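ABC-type metal ion transport system, periplasmic component (Vibrio vulnificus, PDB 3K2D) is an immunogenic lipoprotein that activates Toll-like receptor 2 and binds methionine, probably as the substrate-binding component of an ABC transporter. Local coordinates at residues S6-A18 / D52-K64. The protein carries 4 engineered substitutions. Numbering follows the deposited sequence.
Sequences SKVKVGVMAGAEA and DDGSIDMNAFQHK. Engineered in segment 52-64: Met58 (natural residue Ile). With MET (methionine), chain C.
Glu17 OE1, at the start of helix 16-32, accepts from two waters where strands 8-13 and 58-63 part. The first, 2.7 Å from Glu17 OE1, bridges the strands, taking the N-H of Met13 and donating to Ala60 O; the second links the carboxylate to Phe61 O and accepts from the amino N of the bound methionine, 3.1 Å away. The other carboxylate oxygen of Glu17 is held by Thr177, which also bonds the ligand. With Glu17 OE2 4.0 Å from the ligand N, the buried carboxylate probably favours the ammonium charge there.

Before this water-bridged end the strands run parallel, their short axes 18° apart. Gly11 uses both its N and its O toward strand 58-63: its N reaches Met58 O at 2.7 Å, and its O accepts from Ala60 N nearly in line with the carbonyl. At the strand entrance Asp57 closes a two-bond clasp round Lys9. Its backbone N donates to Lys9 O at 2.8 Å, while OD2 takes Lys9 N through its anti lone pair.

The engineered Met58 lays CG against Val10 CG2, 3.7 Å away, and its bent end carries CE back to Val8 CG2. On the opposite face, Ile56 CD1 lies against the bare CA of Gly11, with helix 47-53 behind it. Farther along, Met13 CG, anti to the carbonyl carbon (chi1 -59°), meets Phe61 CB at 3.6 Å; the bend at chi2 (-50°) sets the sulfur obliquely to the Phe61 ring, a Met-aromatic contact. Gln62 CB lies over the centre of one face of that ring.

His63 offers a ring face to the ligand sulfur, with NE2 held by Asn116 and ND1 capping the helix that follows. Adjacent parallel strands joined through strand 36-41 and its flanking helices, opening at their C-terminal ends onto the ligand, are typical of the alpha/beta lobe of a periplasmic binding protein, here of the NlpA family.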
loop_
_atom_site.group_PDB
_atom_site.type_symbol
_atom_site.label_atom_id
_atom_site.label_comp_id
_atom_site.label_asym_id
_atom_site.label_seq_id
_atom_site.Cartn_x
_atom_site.Cartn_y
_atom_site.Cartn_z
ATOM N N SER A 6 25.996 15.355 -0.992
ATOM C CA SER A 6 25.624 14.351 -1.971
ATOM C C SER A 6 24.470 13.542 -1.365
ATOM O O SER A 6 24.625 12.948 -0.301
ATOM C CB SER A 6 26.823 13.443 -2.243
ATOM O OG SER A 6 26.464 12.377 -3.097
ATOM N N LYS A 7 23.317 13.519 -2.028
ATOM C CA LYS A 7 22.182 12.786 -1.481
ATOM C C LYS A 7 21.501 11.830 -2.449
ATOM O O LYS A 7 21.721 11.880 -3.655
ATOM C CB LYS A 7 21.155 13.770 -0.916
ATOM C CG LYS A 7 21.719 14.626 0.206
ATOM C CD LYS A 7 20.637 15.364 0.984
ATOM C CE LYS A 7 21.255 16.238 2.066
ATOM N NZ LYS A 7 20.231 16.815 2.984
ATOM N N VAL A 8 20.683 10.941 -1.906
ATOM C CA VAL A 8 19.963 9.979 -2.722
ATOM C C VAL A 8 18.474 10.211 -2.471
ATOM O O VAL A 8 18.042 10.331 -1.323
ATOM C CB VAL A 8 20.369 8.522 -2.358
ATOM C CG1 VAL A 8 20.040 8.222 -0.918
ATOM C CG2 VAL A 8 19.674 7.549 -3.260
ATOM N N LYS A 9 17.701 10.301 -3.548
ATOM C CA LYS A 9 16.272 10.545 -3.445
ATOM C C LYS A 9 15.440 9.280 -3.347
ATOM O O LYS A 9 15.444 8.453 -4.259
ATOM C CB LYS A 9 15.793 11.367 -4.639
ATOM C CG LYS A 9 16.238 12.802 -4.598
ATOM C CD LYS A 9 15.853 13.559 -5.854
ATOM C CE LYS A 9 16.401 14.977 -5.782
ATOM N NZ LYS A 9 16.445 15.650 -7.114
ATOM N N VAL A 10 14.723 9.144 -2.234
ATOM C CA VAL A 10 13.858 7.995 -2.001
ATOM C C VAL A 10 12.409 8.472 -2.066
ATOM O O VAL A 10 12.037 9.451 -1.415
ATOM C CB VAL A 10 14.104 7.358 -0.604
ATOM C CG1 VAL A 10 13.158 6.190 -0.391
ATOM C CG2 VAL A 10 15.548 6.886 -0.483
ATOM N N GLY A 11 11.601 7.780 -2.866
ATOM C CA GLY A 11 10.199 8.136 -2.999
ATOM C C GLY A 11 9.332 7.347 -2.031
ATOM O O GLY A 11 9.452 6.125 -1.931
ATOM N N VAL A 12 8.463 8.049 -1.311
ATOM C CA VAL A 12 7.585 7.404 -0.348
ATOM C C VAL A 12 6.207 8.058 -0.365
ATOM O O VAL A 12 5.991 9.064 -1.040
ATOM C CB VAL A 12 8.181 7.488 1.080
ATOM C CG1 VAL A 12 9.592 6.893 1.097
ATOM C CG2 VAL A 12 8.206 8.935 1.553
ATOM N N MET A 13 5.265 7.489 0.368
ATOM C CA MET A 13 3.938 8.070 0.399
ATOM C C MET A 13 3.816 9.023 1.581
ATOM O O MET A 13 4.317 8.756 2.678
ATOM C CB MET A 13 2.867 6.970 0.474
ATOM C CG MET A 13 2.879 5.962 -0.704
ATOM S SD MET A 13 2.894 6.658 -2.323
ATOM C CE MET A 13 1.480 7.198 -2.386
ATOM N N ALA A 14 3.165 10.156 1.338
ATOM C CA ALA A 14 2.942 11.172 2.362
ATOM C C ALA A 14 2.228 10.590 3.601
ATOM O O ALA A 14 1.482 9.622 3.497
ATOM C CB ALA A 14 2.114 12.299 1.765
ATOM N N GLY A 15 2.470 11.171 4.773
ATOM C CA GLY A 15 1.810 10.688 5.976
ATOM C C GLY A 15 2.544 9.682 6.858
ATOM O O GLY A 15 3.757 9.758 7.048
ATOM N N ALA A 16 1.785 8.740 7.407
ATOM C CA ALA A 16 2.316 7.714 8.286
ATOM C C ALA A 16 3.541 7.027 7.713
ATOM O O ALA A 16 4.535 6.816 8.413
ATOM C CB ALA A 16 1.234 6.678 8.579
ATOM N N GLU A 17 3.477 6.671 6.440
ATOM C CA GLU A 17 4.596 5.984 5.812
ATOM C C GLU A 17 5.855 6.839 5.678
ATOM O O GLU A 17 6.972 6.324 5.747
ATOM C CB GLU A 17 4.156 5.415 4.462
ATOM C CG GLU A 17 3.379 4.120 4.631
ATOM C CD GLU A 17 2.828 3.564 3.330
ATOM O OE1 GLU A 17 3.547 3.600 2.305
ATOM O OE2 GLU A 17 1.682 3.074 3.343
ATOM N N ALA A 18 5.678 8.142 5.497
ATOM C CA ALA A 18 6.823 9.034 5.398
ATOM C C ALA A 18 7.485 9.124 6.773
ATOM O O ALA A 18 8.698 9.278 6.874
ATOM C CB ALA A 18 6.383 10.421 4.938
ATOM N N ASP A 52 11.670 5.272 -12.703
ATOM C CA ASP A 52 12.026 4.937 -14.072
ATOM C C ASP A 52 12.595 6.134 -14.838
ATOM O O ASP A 52 13.555 5.986 -15.588
ATOM C CB ASP A 52 10.795 4.392 -14.797
ATOM C CG ASP A 52 11.113 3.876 -16.187
ATOM O OD1 ASP A 52 11.851 2.875 -16.300
ATOM O OD2 ASP A 52 10.623 4.475 -17.166
ATOM N N ASP A 53 12.004 7.314 -14.642
ATOM C CA ASP A 53 12.459 8.527 -15.314
ATOM C C ASP A 53 13.801 9.034 -14.801
ATOM O O ASP A 53 14.466 9.816 -15.480
ATOM C CB ASP A 53 11.448 9.667 -15.159
ATOM C CG ASP A 53 10.180 9.446 -15.959
ATOM O OD1 ASP A 53 10.271 8.937 -17.101
ATOM O OD2 ASP A 53 9.090 9.802 -15.447
ATOM N N GLY A 54 14.191 8.612 -13.602
ATOM C CA GLY A 54 15.448 9.067 -13.039
ATOM C C GLY A 54 15.281 10.236 -12.079
ATOM O O GLY A 54 16.256 10.864 -11.685
ATOM N N SER A 55 14.045 10.529 -11.687
ATOM C CA SER A 55 13.784 11.637 -10.778
ATOM C C SER A 55 14.113 11.257 -9.345
ATOM O O SER A 55 14.366 12.130 -8.509
ATOM C CB SER A 55 12.321 12.072 -10.885
ATOM O OG SER A 55 11.999 12.438 -12.216
ATOM N N ILE A 56 14.087 9.958 -9.056
ATOM C CA ILE A 56 14.428 9.453 -7.729
ATOM C C ILE A 56 15.248 8.179 -7.914
ATOM O O ILE A 56 15.174 7.535 -8.959
ATOM C CB ILE A 56 13.184 9.144 -6.852
ATOM C CG1 ILE A 56 12.228 8.200 -7.590
ATOM C CG2 ILE A 56 12.499 10.435 -6.443
ATOM C CD1 ILE A 56 11.001 7.807 -6.767
ATOM N N ASP A 57 16.026 7.816 -6.900
ATOM C CA ASP A 57 16.889 6.645 -6.985
ATOM C C ASP A 57 16.209 5.364 -6.528
ATOM O O ASP A 57 16.686 4.272 -6.827
ATOM C CB ASP A 57 18.164 6.895 -6.170
ATOM C CG ASP A 57 18.969 8.086 -6.688
ATOM O OD1 ASP A 57 19.757 7.917 -7.647
ATOM O OD2 ASP A 57 18.808 9.202 -6.142
ATOM N N MET A 58 15.103 5.497 -5.798
ATOM C CA MET A 58 14.345 4.338 -5.317
ATOM C C MET A 58 13.036 4.775 -4.658
ATOM O O MET A 58 12.832 5.964 -4.395
ATOM C CB MET A 58 15.192 3.495 -4.327
ATOM C CG MET A 58 15.586 4.163 -2.981
ATOM S SD MET A 58 16.727 3.223 -1.910
ATOM C CE MET A 58 18.082 3.880 -2.381
ATOM N N ASN A 59 12.126 3.825 -4.436
ATOM C CA ASN A 59 10.867 4.136 -3.759
ATOM C C ASN A 59 10.461 3.001 -2.835
ATOM O O ASN A 59 10.935 1.870 -2.965
ATOM C CB ASN A 59 9.727 4.435 -4.747
ATOM C CG ASN A 59 9.395 3.262 -5.663
ATOM O OD1 ASN A 59 9.244 2.119 -5.225
ATOM N ND2 ASN A 59 9.258 3.553 -6.950
ATOM N N ALA A 60 9.589 3.317 -1.888
ATOM C CA ALA A 60 9.112 2.331 -0.932
ATOM C C ALA A 60 7.634 2.593 -0.698
ATOM O O ALA A 60 7.278 3.423 0.139
ATOM C CB ALA A 60 9.893 2.457 0.377
ATOM N N PHE A 61 6.772 1.879 -1.423
ATOM C CA PHE A 61 5.333 2.096 -1.291
ATOM C C PHE A 61 4.434 0.979 -1.854
ATOM O O PHE A 61 3.229 0.977 -1.611
ATOM C CB PHE A 61 4.965 3.388 -2.018
ATOM C CG PHE A 61 4.913 3.225 -3.512
ATOM C CD1 PHE A 61 6.069 2.966 -4.234
ATOM C CD2 PHE A 61 3.694 3.227 -4.185
ATOM C CE1 PHE A 61 6.016 2.702 -5.604
ATOM C CE2 PHE A 61 3.628 2.966 -5.550
ATOM C CZ PHE A 61 4.795 2.699 -6.264
ATOM N N GLN A 62 5.001 0.037 -2.600
ATOM C CA GLN A 62 4.173 -0.993 -3.225
ATOM C C GLN A 62 4.463 -2.429 -2.857
ATOM O O GLN A 62 5.455 -2.731 -2.197
ATOM C CB GLN A 62 4.303 -0.885 -4.743
ATOM C CG GLN A 62 5.640 -1.406 -5.261
ATOM C CD GLN A 62 6.053 -0.769 -6.570
ATOM O OE1 GLN A 62 5.365 -0.897 -7.587
ATOM N NE2 GLN A 62 7.183 -0.066 -6.551
ATOM N N HIS A 63 3.570 -3.317 -3.297
ATOM C CA HIS A 63 3.762 -4.752 -3.108
ATOM C C HIS A 63 4.042 -5.347 -4.499
ATOM O O HIS A 63 3.846 -4.682 -5.510
ATOM C CB HIS A 63 2.555 -5.414 -2.418
ATOM C CG HIS A 63 1.211 -5.000 -2.940
ATOM N ND1 HIS A 63 0.830 -5.159 -4.257
ATOM C CD2 HIS A 63 0.114 -4.537 -2.289
ATOM C CE1 HIS A 63 -0.440 -4.815 -4.392
ATOM N NE2 HIS A 63 -0.899 -4.436 -3.211
ATOM N N LYS A 64 4.514 -6.582 -4.561
ATOM C CA LYS A 64 4.841 -7.167 -5.854
ATOM C C LYS A 64 3.713 -7.181 -6.899
ATOM O O LYS A 64 3.926 -6.775 -8.050
ATOM C CB LYS A 64 5.412 -8.574 -5.659
ATOM C CG LYS A 64 6.056 -9.151 -6.903
ATOM C CD LYS A 64 6.905 -10.365 -6.566
ATOM C CE LYS A 64 7.497 -10.999 -7.825
ATOM N NZ LYS A 64 6.519 -11.797 -8.627
HETATM N N MET C . 0.738 0.110 0.782
HETATM C CA MET C . -0.408 -0.644 0.143
HETATM C C MET C . -0.819 -1.716 1.088
HETATM O O MET C . 0.072 -2.390 1.673
HETATM C CB MET C . -0.049 -1.358 -1.144
HETATM C CG MET C . 0.358 -0.477 -2.237
HETATM S SD MET C . 0.258 -1.293 -3.791
HETATM C CE MET C . 0.796 0.161 -4.615
HETATM O OXT MET C . -2.031 -1.929 1.247
HETATM O O HOH W 1 5.731 5.039 1.801
HETATM O O HOH W 2 2.103 2.777 0.189
#